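PDB 1F00: intimin from Escherichia coli, which mediates cell adhesion, its C-terminal fragment of immunoglobulin-like and C-type lectin-like domains probably presenting the surface that binds the receptor on the host cell. Local coordinates for residues S35-T40 / A77-V82; T95-D100 / V167-N172; T117-Y122 / N183-P188; S191-Y196 / N275-C280; N219-W224 / S256-V261. All coordinates share one frame; numbering follows the deposited sequence.

Contact 1. Residues S35-T40 / A77-V82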
# COMPACT_ATOMS: atom_id res chain seq x y z
N SER A 35 -9.96 48.12 -14.19
CA SER A 35 -8.62 48.04 -13.64
C SER A 35 -8.50 48.68 -12.26
O SER A 35 -9.28 49.55 -11.89
CB SER A 35 -7.64 48.73 -14.59
OG SER A 35 -8.05 50.05 -14.85
N ASN A 36 -7.50 48.23 -11.51
CA ASN A 36 -7.24 48.72 -10.16
C ASN A 36 -8.46 48.73 -9.25
O ASN A 36 -8.61 49.60 -8.40
CB ASN A 36 -6.63 50.13 -10.23
CG ASN A 36 -6.22 50.65 -8.86
OD1 ASN A 36 -5.50 49.98 -8.11
ND2 ASN A 36 -6.68 51.85 -8.52
N GLN A 37 -9.34 47.75 -9.44
CA GLN A 37 -10.53 47.65 -8.60
C GLN A 37 -10.21 46.71 -7.44
O GLN A 37 -9.70 45.61 -7.63
CB GLN A 37 -11.71 47.09 -9.39
CG GLN A 37 -12.93 46.77 -8.53
CD GLN A 37 -13.41 47.96 -7.72
OE1 GLN A 37 -13.76 49.00 -8.28
NE2 GLN A 37 -13.43 47.82 -6.40
N GLU A 38 -10.52 47.16 -6.23
CA GLU A 38 -10.26 46.36 -5.04
C GLU A 38 -11.34 45.32 -4.83
O GLU A 38 -12.53 45.63 -4.83
CB GLU A 38 -10.17 47.27 -3.81
CG GLU A 38 -9.73 46.55 -2.54
CD GLU A 38 -9.64 47.48 -1.34
OE1 GLU A 38 -9.13 47.04 -0.29
OE2 GLU A 38 -10.08 48.64 -1.45
N VAL A 39 -10.92 44.07 -4.67
CA VAL A 39 -11.83 42.96 -4.43
C VAL A 39 -11.44 42.29 -3.11
O VAL A 39 -10.26 42.09 -2.83
CB VAL A 39 -11.76 41.92 -5.57
CG1 VAL A 39 -12.62 40.71 -5.24
CG2 VAL A 39 -12.21 42.55 -6.88
N THR A 40 -12.44 41.97 -2.30
CA THR A 40 -12.19 41.33 -1.02
C THR A 40 -12.73 39.90 -0.98
O THR A 40 -13.88 39.64 -1.35
CB THR A 40 -12.80 42.15 0.14
OG1 THR A 40 -12.79 41.37 1.34
CG2 THR A 40 -14.22 42.55 -0.19
N ALA A 77 -16.25 36.41 -3.09
CA ALA A 77 -15.58 37.65 -3.41
C ALA A 77 -16.63 38.73 -3.61
O ALA A 77 -17.78 38.44 -3.94
CB ALA A 77 -14.74 37.49 -4.67
N ARG A 78 -16.24 39.98 -3.41
CA ARG A 78 -17.16 41.09 -3.59
C ARG A 78 -16.42 42.35 -4.01
O ARG A 78 -15.25 42.54 -3.65
CB ARG A 78 -17.92 41.37 -2.29
CG ARG A 78 -17.00 41.71 -1.14
CD ARG A 78 -17.73 42.40 0.00
NE ARG A 78 -18.65 41.51 0.70
CZ ARG A 78 -19.42 41.88 1.72
NH1 ARG A 78 -19.37 43.13 2.15
NH2 ARG A 78 -20.23 41.01 2.29
N VAL A 79 -17.09 43.19 -4.78
CA VAL A 79 -16.50 44.46 -5.20
C VAL A 79 -16.40 45.28 -3.92
O VAL A 79 -17.40 45.56 -3.26
CB VAL A 79 -17.39 45.16 -6.26
CG1 VAL A 79 -18.85 45.02 -5.88
CG2 VAL A 79 -17.00 46.63 -6.37
N SER A 80 -15.17 45.64 -3.56
CA SER A 80 -14.88 46.38 -2.33
C SER A 80 -15.98 47.27 -1.72
O SER A 80 -16.47 46.98 -0.63
CB SER A 80 -13.61 47.22 -2.53
OG SER A 80 -12.98 47.47 -1.29
N ASP A 81 -16.37 48.33 -2.42
CA ASP A 81 -17.38 49.25 -1.88
C ASP A 81 -18.82 48.73 -1.86
O ASP A 81 -19.73 49.44 -1.43
CB ASP A 81 -17.34 50.59 -2.64
CG ASP A 81 -17.77 50.46 -4.09
OD1 ASP A 81 -18.91 50.03 -4.34
OD2 ASP A 81 -16.95 50.79 -4.98
N VAL A 82 -19.03 47.49 -2.31
CA VAL A 82 -20.38 46.92 -2.31
C VAL A 82 -20.44 45.71 -1.39
O VAL A 82 -19.52 44.90 -1.35
CB VAL A 82 -20.79 46.47 -3.74
CG1 VAL A 82 -22.20 45.89 -3.71
CG2 VAL A 82 -20.73 47.66 -4.69

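Contact 2. Residues T95-D100 / V167-N172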
# COMPACT_ATOMS: atom_id res chain seq x y z
N THR A 95 -7.04 15.10 3.52
CA THR A 95 -5.88 14.73 4.31
C THR A 95 -4.85 14.07 3.40
O THR A 95 -5.19 13.54 2.35
CB THR A 95 -6.28 13.73 5.42
OG1 THR A 95 -7.03 14.41 6.43
CG2 THR A 95 -5.05 13.09 6.04
N THR A 96 -3.59 14.13 3.82
CA THR A 96 -2.48 13.53 3.08
C THR A 96 -2.68 12.02 2.95
O THR A 96 -2.93 11.33 3.94
CB THR A 96 -1.15 13.75 3.81
OG1 THR A 96 -0.95 15.15 4.02
CG2 THR A 96 0.01 13.19 2.99
N LEU A 97 -2.58 11.50 1.73
CA LEU A 97 -2.73 10.07 1.49
C LEU A 97 -1.49 9.40 2.09
O LEU A 97 -0.36 9.82 1.83
CB LEU A 97 -2.82 9.77 -0.01
CG LEU A 97 -3.13 8.31 -0.38
CD1 LEU A 97 -4.43 7.87 0.31
CD2 LEU A 97 -3.25 8.19 -1.89
N THR A 98 -1.71 8.35 2.87
CA THR A 98 -0.63 7.65 3.53
C THR A 98 -0.86 6.15 3.63
O THR A 98 -2.00 5.69 3.70
CB THR A 98 -0.47 8.19 4.98
OG1 THR A 98 -0.14 9.59 4.94
CG2 THR A 98 0.62 7.44 5.72
N ILE A 99 0.22 5.39 3.62
CA ILE A 99 0.12 3.94 3.78
C ILE A 99 0.64 3.65 5.18
O ILE A 99 1.78 4.01 5.53
CB ILE A 99 0.97 3.18 2.73
CG1 ILE A 99 0.33 3.33 1.35
CG2 ILE A 99 1.05 1.70 3.11
CD1 ILE A 99 1.15 2.72 0.21
N ASP A 100 -0.20 3.03 6.00
CA ASP A 100 0.12 2.69 7.38
C ASP A 100 1.15 1.55 7.34
O ASP A 100 0.88 0.43 7.77
CB ASP A 100 -1.16 2.24 8.10
CG ASP A 100 -0.99 2.10 9.60
OD1 ASP A 100 -1.96 1.65 10.25
OD2 ASP A 100 0.09 2.45 10.12
N VAL A 167 -0.60 3.32 -3.89
CA VAL A 167 -2.04 3.49 -3.78
C VAL A 167 -2.35 4.90 -4.24
O VAL A 167 -1.56 5.83 -3.99
CB VAL A 167 -2.55 3.32 -2.33
CG1 VAL A 167 -1.93 4.38 -1.42
CG2 VAL A 167 -4.07 3.42 -2.29
N ILE A 168 -3.46 5.07 -4.95
CA ILE A 168 -3.86 6.39 -5.39
C ILE A 168 -5.31 6.61 -4.98
O ILE A 168 -6.12 5.67 -4.99
CB ILE A 168 -3.72 6.57 -6.93
CG1 ILE A 168 -4.56 5.53 -7.67
CG2 ILE A 168 -2.26 6.45 -7.33
CD1 ILE A 168 -4.43 5.62 -9.19
N SER A 169 -5.64 7.83 -4.58
CA SER A 169 -7.00 8.16 -4.18
C SER A 169 -7.59 8.99 -5.31
O SER A 169 -6.85 9.69 -6.00
CB SER A 169 -6.99 8.95 -2.86
OG SER A 169 -6.09 10.04 -2.92
N SER A 170 -8.90 8.92 -5.50
CA SER A 170 -9.53 9.64 -6.60
C SER A 170 -9.53 11.16 -6.51
O SER A 170 -9.98 11.84 -7.43
CB SER A 170 -10.96 9.13 -6.84
OG SER A 170 -11.77 9.23 -5.69
N ASP A 171 -9.03 11.71 -5.40
CA ASP A 171 -8.94 13.17 -5.29
C ASP A 171 -7.58 13.55 -5.86
O ASP A 171 -7.16 14.70 -5.78
CB ASP A 171 -9.04 13.63 -3.83
CG ASP A 171 -7.98 13.01 -2.95
OD1 ASP A 171 -7.17 13.76 -2.36
OD2 ASP A 171 -7.96 11.77 -2.85
N ASN A 172 -6.91 12.55 -6.43
CA ASN A 172 -5.61 12.72 -7.08
C ASN A 172 -4.39 12.84 -6.16
O ASN A 172 -3.75 13.89 -6.09
CB ASN A 172 -5.66 13.92 -8.03
CG ASN A 172 -4.36 14.11 -8.77
OD1 ASN A 172 -3.88 13.21 -9.46
ND2 ASN A 172 -3.77 15.30 -8.63

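Contact 3. Residues T117-Y122 / N183-P188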
# COMPACT_ATOMS: atom_id res chain seq x y z
N THR A 117 10.99 -10.54 6.70
CA THR A 117 12.13 -10.63 5.79
C THR A 117 12.33 -12.07 5.34
O THR A 117 13.28 -12.39 4.63
CB THR A 117 13.42 -10.13 6.44
OG1 THR A 117 13.67 -10.88 7.64
CG2 THR A 117 13.30 -8.65 6.78
N VAL A 118 11.43 -12.95 5.79
CA VAL A 118 11.42 -14.36 5.42
C VAL A 118 10.02 -14.54 4.85
O VAL A 118 9.02 -14.32 5.54
CB VAL A 118 11.61 -15.29 6.63
CG1 VAL A 118 11.59 -16.74 6.19
CG2 VAL A 118 12.93 -14.97 7.31
N TRP A 119 9.93 -14.91 3.58
CA TRP A 119 8.62 -15.03 2.95
C TRP A 119 8.14 -16.41 2.59
O TRP A 119 8.81 -17.15 1.87
CB TRP A 119 8.56 -14.24 1.64
CG TRP A 119 8.87 -12.79 1.67
CD1 TRP A 119 9.05 -12.00 2.77
CD2 TRP A 119 9.00 -11.93 0.53
NE1 TRP A 119 9.30 -10.70 2.38
CE2 TRP A 119 9.28 -10.63 1.01
CE3 TRP A 119 8.92 -12.15 -0.85
CZ2 TRP A 119 9.47 -9.55 0.15
CZ3 TRP A 119 9.11 -11.06 -1.70
CH2 TRP A 119 9.39 -9.78 -1.20
N LEU A 120 6.96 -16.76 3.07
CA LEU A 120 6.35 -18.02 2.68
C LEU A 120 5.90 -17.62 1.27
O LEU A 120 5.23 -16.59 1.12
CB LEU A 120 5.13 -18.33 3.55
CG LEU A 120 4.24 -19.49 3.10
CD1 LEU A 120 5.05 -20.79 3.11
CD2 LEU A 120 3.05 -19.60 4.04
N GLN A 121 6.27 -18.36 0.24
CA GLN A 121 5.84 -17.97 -1.10
C GLN A 121 4.32 -17.93 -1.18
O GLN A 121 3.64 -18.86 -0.73
CB GLN A 121 6.37 -18.92 -2.18
CG GLN A 121 6.17 -18.35 -3.58
CD GLN A 121 6.67 -19.25 -4.70
OE1 GLN A 121 7.18 -18.76 -5.71
NE2 GLN A 121 6.52 -20.55 -4.53
N TYR A 122 3.79 -16.85 -1.74
CA TYR A 122 2.36 -16.65 -1.89
C TYR A 122 1.69 -16.32 -0.56
O TYR A 122 0.47 -16.43 -0.42
CB TYR A 122 1.72 -17.88 -2.55
CG TYR A 122 2.32 -18.13 -3.92
CD1 TYR A 122 2.72 -19.41 -4.30
CD2 TYR A 122 2.54 -17.08 -4.81
CE1 TYR A 122 3.35 -19.63 -5.53
CE2 TYR A 122 3.16 -17.29 -6.04
CZ TYR A 122 3.56 -18.56 -6.40
OH TYR A 122 4.18 -18.77 -7.60
N ASN A 183 15.34 -12.07 2.79
CA ASN A 183 16.53 -12.88 3.01
C ASN A 183 16.28 -14.30 2.50
O ASN A 183 17.19 -14.93 1.95
CB ASN A 183 16.88 -12.92 4.50
CG ASN A 183 17.48 -11.62 4.99
OD1 ASN A 183 17.08 -11.09 6.04
ND2 ASN A 183 18.45 -11.09 4.25
N SER A 184 15.06 -14.79 2.68
CA SER A 184 14.70 -16.14 2.25
C SER A 184 13.28 -16.27 1.71
O SER A 184 12.39 -15.54 2.12
CB SER A 184 14.84 -17.12 3.43
OG SER A 184 16.18 -17.21 3.86
N LEU A 185 13.10 -17.21 0.79
CA LEU A 185 11.79 -17.50 0.20
C LEU A 185 11.52 -18.99 0.46
O LEU A 185 12.37 -19.83 0.16
CB LEU A 185 11.79 -17.23 -1.30
CG LEU A 185 10.46 -17.48 -2.02
CD1 LEU A 185 9.43 -16.46 -1.57
CD2 LEU A 185 10.67 -17.40 -3.53
N ILE A 186 10.35 -19.29 1.00
CA ILE A 186 9.96 -20.66 1.34
C ILE A 186 9.01 -21.21 0.28
O ILE A 186 7.92 -20.69 0.09
CB ILE A 186 9.28 -20.70 2.73
CG1 ILE A 186 10.12 -19.90 3.74
CG2 ILE A 186 9.11 -22.13 3.19
CD1 ILE A 186 11.56 -20.40 3.88
N VAL A 187 9.42 -22.29 -0.39
CA VAL A 187 8.60 -22.85 -1.46
C VAL A 187 8.16 -24.30 -1.27
O VAL A 187 8.89 -25.22 -1.61
CB VAL A 187 9.35 -22.74 -2.81
CG1 VAL A 187 8.50 -23.33 -3.94
CG2 VAL A 187 9.70 -21.28 -3.09
N PRO A 188 6.96 -24.51 -0.70
CA PRO A 188 6.45 -25.87 -0.49
C PRO A 188 5.94 -26.43 -1.82
O PRO A 188 5.25 -25.73 -2.57
CB PRO A 188 5.29 -25.67 0.49
CG PRO A 188 5.57 -24.34 1.13
CD PRO A 188 6.11 -23.53 -0.01

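Contact 4. Residues S191-Y196 / N275-C280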
# COMPACT_ATOMS: atom_id res chain seq x y z
N SER A 191 2.22 -30.84 -4.70
CA SER A 191 1.62 -31.81 -5.62
C SER A 191 1.79 -33.28 -5.22
O SER A 191 1.00 -34.14 -5.64
CB SER A 191 2.15 -31.59 -7.04
OG SER A 191 3.56 -31.78 -7.09
N LYS A 192 2.79 -33.57 -4.39
CA LYS A 192 3.04 -34.94 -3.98
C LYS A 192 4.08 -35.06 -2.88
O LYS A 192 5.01 -34.25 -2.81
CB LYS A 192 3.54 -35.75 -5.18
CG LYS A 192 4.80 -35.14 -5.81
CD LYS A 192 5.28 -35.93 -7.02
CE LYS A 192 6.44 -35.22 -7.72
NZ LYS A 192 6.92 -36.00 -8.88
N ARG A 193 3.93 -36.06 -2.01
CA ARG A 193 4.92 -36.29 -0.97
C ARG A 193 6.03 -37.06 -1.69
O ARG A 193 5.76 -37.81 -2.64
CB ARG A 193 4.35 -37.14 0.16
CG ARG A 193 3.36 -36.40 1.04
CD ARG A 193 2.90 -37.28 2.20
NE ARG A 193 1.87 -36.64 3.01
CZ ARG A 193 0.68 -36.27 2.56
NH1 ARG A 193 0.36 -36.46 1.28
NH2 ARG A 193 -0.21 -35.71 3.38
N VAL A 194 7.27 -36.86 -1.26
CA VAL A 194 8.40 -37.50 -1.90
C VAL A 194 9.38 -38.04 -0.87
O VAL A 194 9.28 -37.72 0.32
CB VAL A 194 9.14 -36.50 -2.82
CG1 VAL A 194 8.21 -36.04 -3.93
CG2 VAL A 194 9.62 -35.29 -2.01
N THR A 195 10.33 -38.85 -1.31
CA THR A 195 11.33 -39.38 -0.38
C THR A 195 12.26 -38.23 -0.02
O THR A 195 12.25 -37.19 -0.68
CB THR A 195 12.18 -40.51 -1.01
OG1 THR A 195 13.00 -39.96 -2.04
CG2 THR A 195 11.28 -41.59 -1.59
N TYR A 196 13.06 -38.42 1.01
CA TYR A 196 14.01 -37.39 1.43
C TYR A 196 14.98 -37.07 0.29
O TYR A 196 15.22 -35.90 -0.02
CB TYR A 196 14.77 -37.86 2.68
CG TYR A 196 15.90 -36.94 3.09
CD1 TYR A 196 17.16 -37.05 2.51
CD2 TYR A 196 15.70 -35.93 4.04
CE1 TYR A 196 18.20 -36.18 2.86
CE2 TYR A 196 16.72 -35.05 4.38
CZ TYR A 196 17.97 -35.18 3.79
OH TYR A 196 18.99 -34.32 4.13
N ASN A 275 7.26 -39.80 2.85
CA ASN A 275 6.60 -39.41 4.08
C ASN A 275 6.39 -37.90 4.26
O ASN A 275 5.71 -37.48 5.19
CB ASN A 275 7.41 -39.95 5.27
CG ASN A 275 7.26 -41.45 5.44
OD1 ASN A 275 8.19 -42.14 5.88
ND2 ASN A 275 6.08 -41.97 5.10
N ALA A 276 6.95 -37.09 3.38
CA ALA A 276 6.79 -35.65 3.52
C ALA A 276 6.90 -34.90 2.20
O ALA A 276 7.27 -35.47 1.18
CB ALA A 276 7.83 -35.11 4.51
N TYR A 277 6.55 -33.62 2.25
CA TYR A 277 6.61 -32.76 1.07
C TYR A 277 7.99 -32.12 0.99
O TYR A 277 8.68 -31.99 2.00
CB TYR A 277 5.56 -31.66 1.15
CG TYR A 277 4.15 -32.18 1.04
CD1 TYR A 277 3.38 -32.42 2.17
CD2 TYR A 277 3.60 -32.46 -0.21
CE1 TYR A 277 2.09 -32.94 2.06
CE2 TYR A 277 2.31 -32.99 -0.33
CZ TYR A 277 1.57 -33.22 0.81
OH TYR A 277 0.30 -33.74 0.69
N ALA A 278 8.38 -31.73 -0.22
CA ALA A 278 9.65 -31.08 -0.41
C ALA A 278 9.40 -29.58 -0.33
O ALA A 278 8.70 -29.01 -1.18
CB ALA A 278 10.25 -31.44 -1.76
N THR A 279 9.92 -28.95 0.71
CA THR A 279 9.78 -27.52 0.88
C THR A 279 11.18 -26.96 0.73
O THR A 279 12.09 -27.31 1.48
CB THR A 279 9.19 -27.15 2.27
OG1 THR A 279 7.79 -27.47 2.28
CG2 THR A 279 9.35 -25.65 2.54
N CYS A 280 11.36 -26.10 -0.27
CA CYS A 280 12.65 -25.51 -0.56
C CYS A 280 12.82 -24.11 0.02
O CYS A 280 11.87 -23.33 0.08
CB CYS A 280 12.85 -25.47 -2.08
SG CYS A 280 14.39 -24.70 -2.63
O HOH W 1 6.89 -32.31 -2.57

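Contact 5. Residues N219-W224 / S256-V261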
# COMPACT_ATOMS: atom_id res chain seq x y z
N ASN A 219 10.47 -20.64 12.32
CA ASN A 219 10.50 -19.19 12.20
C ASN A 219 9.57 -18.73 11.09
O ASN A 219 9.02 -17.62 11.15
CB ASN A 219 11.94 -18.70 11.96
CG ASN A 219 12.74 -18.64 13.25
OD1 ASN A 219 12.30 -18.05 14.24
ND2 ASN A 219 13.92 -19.26 13.26
N VAL A 220 9.36 -19.59 10.09
CA VAL A 220 8.45 -19.27 9.00
C VAL A 220 7.02 -19.22 9.57
O VAL A 220 6.27 -18.29 9.31
CB VAL A 220 8.52 -20.34 7.89
CG1 VAL A 220 7.50 -20.03 6.80
CG2 VAL A 220 9.94 -20.38 7.30
N PHE A 221 6.65 -20.25 10.33
CA PHE A 221 5.33 -20.33 10.95
C PHE A 221 5.14 -19.15 11.91
O PHE A 221 4.07 -18.56 12.00
CB PHE A 221 5.18 -21.65 11.71
CG PHE A 221 3.81 -21.85 12.32
CD1 PHE A 221 2.79 -22.42 11.58
CD2 PHE A 221 3.55 -21.42 13.61
CE1 PHE A 221 1.50 -22.57 12.13
CE2 PHE A 221 2.27 -21.55 14.18
CZ PHE A 221 1.25 -22.13 13.43
N LYS A 222 6.21 -18.81 12.63
CA LYS A 222 6.19 -17.70 13.58
C LYS A 222 5.75 -16.41 12.89
O LYS A 222 4.94 -15.64 13.43
CB LYS A 222 7.58 -17.52 14.18
CG LYS A 222 7.68 -16.42 15.22
CD LYS A 222 9.12 -16.22 15.70
CE LYS A 222 9.73 -17.53 16.19
NZ LYS A 222 8.94 -18.17 17.28
N ALA A 223 6.27 -16.18 11.70
CA ALA A 223 5.93 -14.97 10.96
C ALA A 223 4.59 -15.03 10.22
O ALA A 223 3.84 -14.06 10.23
CB ALA A 223 7.05 -14.63 9.97
N TRP A 224 4.29 -16.16 9.59
CA TRP A 224 3.07 -16.28 8.81
C TRP A 224 1.90 -17.08 9.38
O TRP A 224 0.78 -16.95 8.90
CB TRP A 224 3.41 -16.85 7.43
CG TRP A 224 4.38 -16.00 6.71
CD1 TRP A 224 5.75 -16.11 6.73
CD2 TRP A 224 4.08 -14.83 5.95
NE1 TRP A 224 6.32 -15.07 6.03
CE2 TRP A 224 5.31 -14.27 5.54
CE3 TRP A 224 2.89 -14.20 5.57
CZ2 TRP A 224 5.38 -13.11 4.77
CZ3 TRP A 224 2.96 -13.04 4.81
CH2 TRP A 224 4.20 -12.51 4.42
N SER A 256 13.94 -35.62 10.18
CA SER A 256 12.92 -34.94 10.94
C SER A 256 12.09 -34.12 9.97
O SER A 256 12.45 -33.96 8.80
CB SER A 256 13.55 -34.03 11.99
OG SER A 256 14.17 -34.80 13.00
N THR A 257 10.95 -33.63 10.46
CA THR A 257 10.06 -32.81 9.65
C THR A 257 9.42 -31.73 10.50
O THR A 257 9.44 -31.78 11.74
CB THR A 257 8.90 -33.64 9.06
OG1 THR A 257 8.07 -34.10 10.14
CG2 THR A 257 9.42 -34.85 8.26
N TYR A 258 8.88 -30.72 9.83
CA TYR A 258 8.16 -29.65 10.49
C TYR A 258 6.98 -29.42 9.57
O TYR A 258 7.10 -29.52 8.34
CB TYR A 258 9.00 -28.38 10.60
CG TYR A 258 8.29 -27.29 11.39
CD1 TYR A 258 8.32 -27.28 12.79
CD2 TYR A 258 7.57 -26.30 10.74
CE1 TYR A 258 7.64 -26.29 13.52
CE2 TYR A 258 6.89 -25.31 11.45
CZ TYR A 258 6.93 -25.31 12.84
OH TYR A 258 6.26 -24.33 13.53
N ASP A 259 5.82 -29.13 10.15
CA ASP A 259 4.61 -28.94 9.39
C ASP A 259 4.23 -27.46 9.35
O ASP A 259 3.92 -26.88 10.39
CB ASP A 259 3.50 -29.78 10.04
CG ASP A 259 2.30 -29.98 9.15
OD1 ASP A 259 1.77 -31.12 9.13
OD2 ASP A 259 1.88 -29.01 8.48
N LEU A 260 4.25 -26.87 8.16
CA LEU A 260 3.92 -25.46 8.01
C LEU A 260 2.46 -25.14 8.28
O LEU A 260 2.06 -23.97 8.26
CB LEU A 260 4.33 -24.96 6.62
CG LEU A 260 5.85 -24.81 6.42
CD1 LEU A 260 6.15 -24.40 4.98
CD2 LEU A 260 6.40 -23.77 7.39
N VAL A 261 1.65 -26.17 8.53
CA VAL A 261 0.25 -25.96 8.87
C VAL A 261 0.04 -26.30 10.35
O VAL A 261 -0.47 -25.48 11.11
CB VAL A 261 -0.71 -26.84 8.04
CG1 VAL A 261 -2.12 -26.79 8.65
CG2 VAL A 261 -0.77 -26.34 6.60

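Contact 1. Residues S35-T40 / A77-V82
A chi1 of -155° turns the hydroxyl of Ser80 toward Glu38, whose side chain, fully extended, lies along the serine; the bond from Ser80 OG to Glu38 OE2 is weak at 3.1 Å. Gln37 gets across by a different route: its chain leaves extended (chi1 172°), then bends at chi2, bringing NE2 back to the Glu38 carbonyl. There NE2 donates to the O of Glu38, its neighbour, at 2.8 Å, the acceptor lying in the amide plane. The same oxygen takes the backbone N of Ser80 at 2.9 Å, from the opposite face of the carbonyl plane. Two donors therefore hold the Glu38 carbonyl, which helps set the rotation of the Gln37 amide, while its NE2 rests 3.8 Å from Val79 CG2. Further along, Thr40 and Arg78 form the antiparallel hydrogen-bonded pair, Thr40 N to Arg78 O and Arg78 N to Thr40 O both measuring 3.2 Å. Their side chains run the same way on one face, and the guanidinium of Arg78 continues to a salt bridge with Asp85. On the face of Val39 and Val79, Val39 CG1 reaches Ala77 CB at 3.9 Å, with Val27 of strand 21-29 also against Val39. Strand 38-43 is thus bonded to strand 71-79 on one edge and to strand 52-54 on its other, an antiparallel pairing within a bacterial immunoglobulin-like beta sandwich.

Contact 2. Residues T95-D100 / V167-N172
Ile99 and Val167 make the dense half of this contact, their side chains lying alongside one another with opposed headings, so that Ile99 CG1 comes 3.7 Å from Val167 CG1. The valine reaches it because its chi1 of 62° stands CG1 between its backbone N and carbonyl carbon. Beside them, one methyl of Leu97 does most of the work: CD2 lies 4.1 Å from Val167 CG1 and 3.5 Å from Ser169 OG, bridging the apolar part to a buried polar end. There Ser169 OG gives its proton to Asp171 OD2, 2.5 Å away on the syn side of the carboxylate, and Asn133 N donates to that same oxygen. No hydrogen bond joins the two segments, and the CA atoms of Leu97 and Ser169, the closest pair, are 7.4 Å apart, as expected where side chains alone fill the gap. The loose side is made by Ser170 and Asn172 in the turn and by Thr95 and Thr96, all exposed, the two threonines pointing away from the partner. Strand 98-99 pairs with strand 124-130 and strand 163-169 sits between strands 136-140 and 173-179, so Leu97, Ile99 and Val167 meet in the core between two sheets, with Ala175, Tyr136 and Trp138 packed around them.

Contact 3. Residues T117-Y122 / N183-P188
Strands 118-120 and 184-188 run parallel, 20° apart, with Val118, Trp119 and Leu120 level with Ser184, Leu185 and Ile186. The backbone bonds switch from strand to strand: Trp119 N gives to Ser184 O at 2.9 Å and almost straight (177°), Ile186 N to Trp119 O at 2.8 Å, Gln121 N to Ile186 O at 2.9 Å. Before the strands begin, Asn183 N already holds Thr117 O at 2.8 Å. On the face of Trp119 and Leu185, the leucine leans in and sets CD1 at the edge of the indole, 4.0 Å from Trp119 CB, and also beside the backbone of Gln121. The indole itself leads away from strand 184-188, and its NE1 bonds to the carbonyl O of Pro116. On the other face the Leu120 side chain crosses Pro188 at about a right angle, CD1 4.1 Å from its CG, and Val118 CG1 faces Ile186 CG1 more loosely at 4.3 Å. Helix 214-224 covers this face, putting Val220 on Val118 and Ile186 and Trp224 on Leu120. The backbone bond of Tyr122 to Leu157 probably helps join the immunoglobulin-like region to this sheet. Strands 184-190 and 276-281 are the antiparallel pair formed by the first and last strands of the C-type lectin-like fold, and strand 118-120 extends it as the outer, parallel member.

Contact 4. Residues S191-Y196 / N275-C280
Val194 N donates to Ala276 O at 2.8 Å, nearly in line with the carbonyl, and this is the one direct hydrogen bond between the segments. A water adds a second link: it donates to Lys192 O at 2.7 Å and accepts from Ala278 N at 2.8 Å. At a 90° crossing the two strands stay together for only this one antiparallel bridge. Beside it the Arg193 side chain is laid over the Tyr277 ring. Its CG sits 3.7 Å from the ring centroid and 14° off the normal, a CH-pi contact; the chain then runs extended from CG to NE and carries the guanidinium out to the phenol end. There the two planes are 44° apart, and Tyr277 OH lies over one face of the guanidinium, where the angle is too poor for a hydrogen bond. On the far side of the Val194-Ala276 pair, Val194 CG2 touches Ala278 CB at 3.9 Å. Ala199 of helix 196-205 packs on both of those residues, and Thr195 N-caps that helix through Asp198 N. Strand 276-281 pairs with strand 184-190, Tyr277 also bonds through its backbone to Ile240, and Ile240 and Trp242 of strand 240-242 lie against Ala276.

Contact 5. Residues N219-W224 / S256-V261
Phe221 is met chiefly by oxygens: Tyr258 OH lies 3.4 Å from Phe221 CB, Leu260 O sits at the ring edge and in its plane, 3.7 Å from Phe221 CD1, and Val261 O is the same 3.7 Å from Phe221 CE1. Ring hydrogens carry a slight positive charge, so Leu260 O probably makes a weakly favourable neighbour. The phenylalanine side chain crosses that of Tyr258 at about a right angle, with the edge of the tyrosine ring toward Phe221 CB and Tyr258 CE2 4.0 Å from it. The contact docks helix 214-224 of the C-type lectin-like fold against the end of strand 254-259, the central strand of a three-stranded antiparallel sheet. At the end of that strand the chain bends in an Asx turn, Asp259 OD2 accepting from Val261 N at 2.8 Å, on the anti side of the carboxylate. Ile239 N and Lys262 N donate to the same oxygen, which probably helps hold the turn that presents the Leu260 and Val261 carbonyls. The preceding helix residue, Val220, rests its CG1 3.9 Å from Leu260 CD2, the two side chains set at a slant, and Ile186 of strand 184-190 packs on both residues.

The contacts string out along a long, slender chain. Contact 1 lies near one end, its centre about 38 Å from that of contact 2 and about 82 Å from that of contact 4, in the lectin-like part at the other. Contacts 3, 4 and 5 cluster, centres 11 to 17 Å apart, and touch: contacts 3 and 4 share the sheet of strands 184-190 and 276-281, where Val187 N probably hydrogen-bonds to Cys280 O, and contact 5 brings Trp224 NE1 to Val118 O of contact 3. Contact 5 is nested within the loop closed by contact 4, whereas the segments of contacts 2 and 3 alternate along the chain. Such a rod would suit an adhesin holding its lectin-like end away from the bacterium.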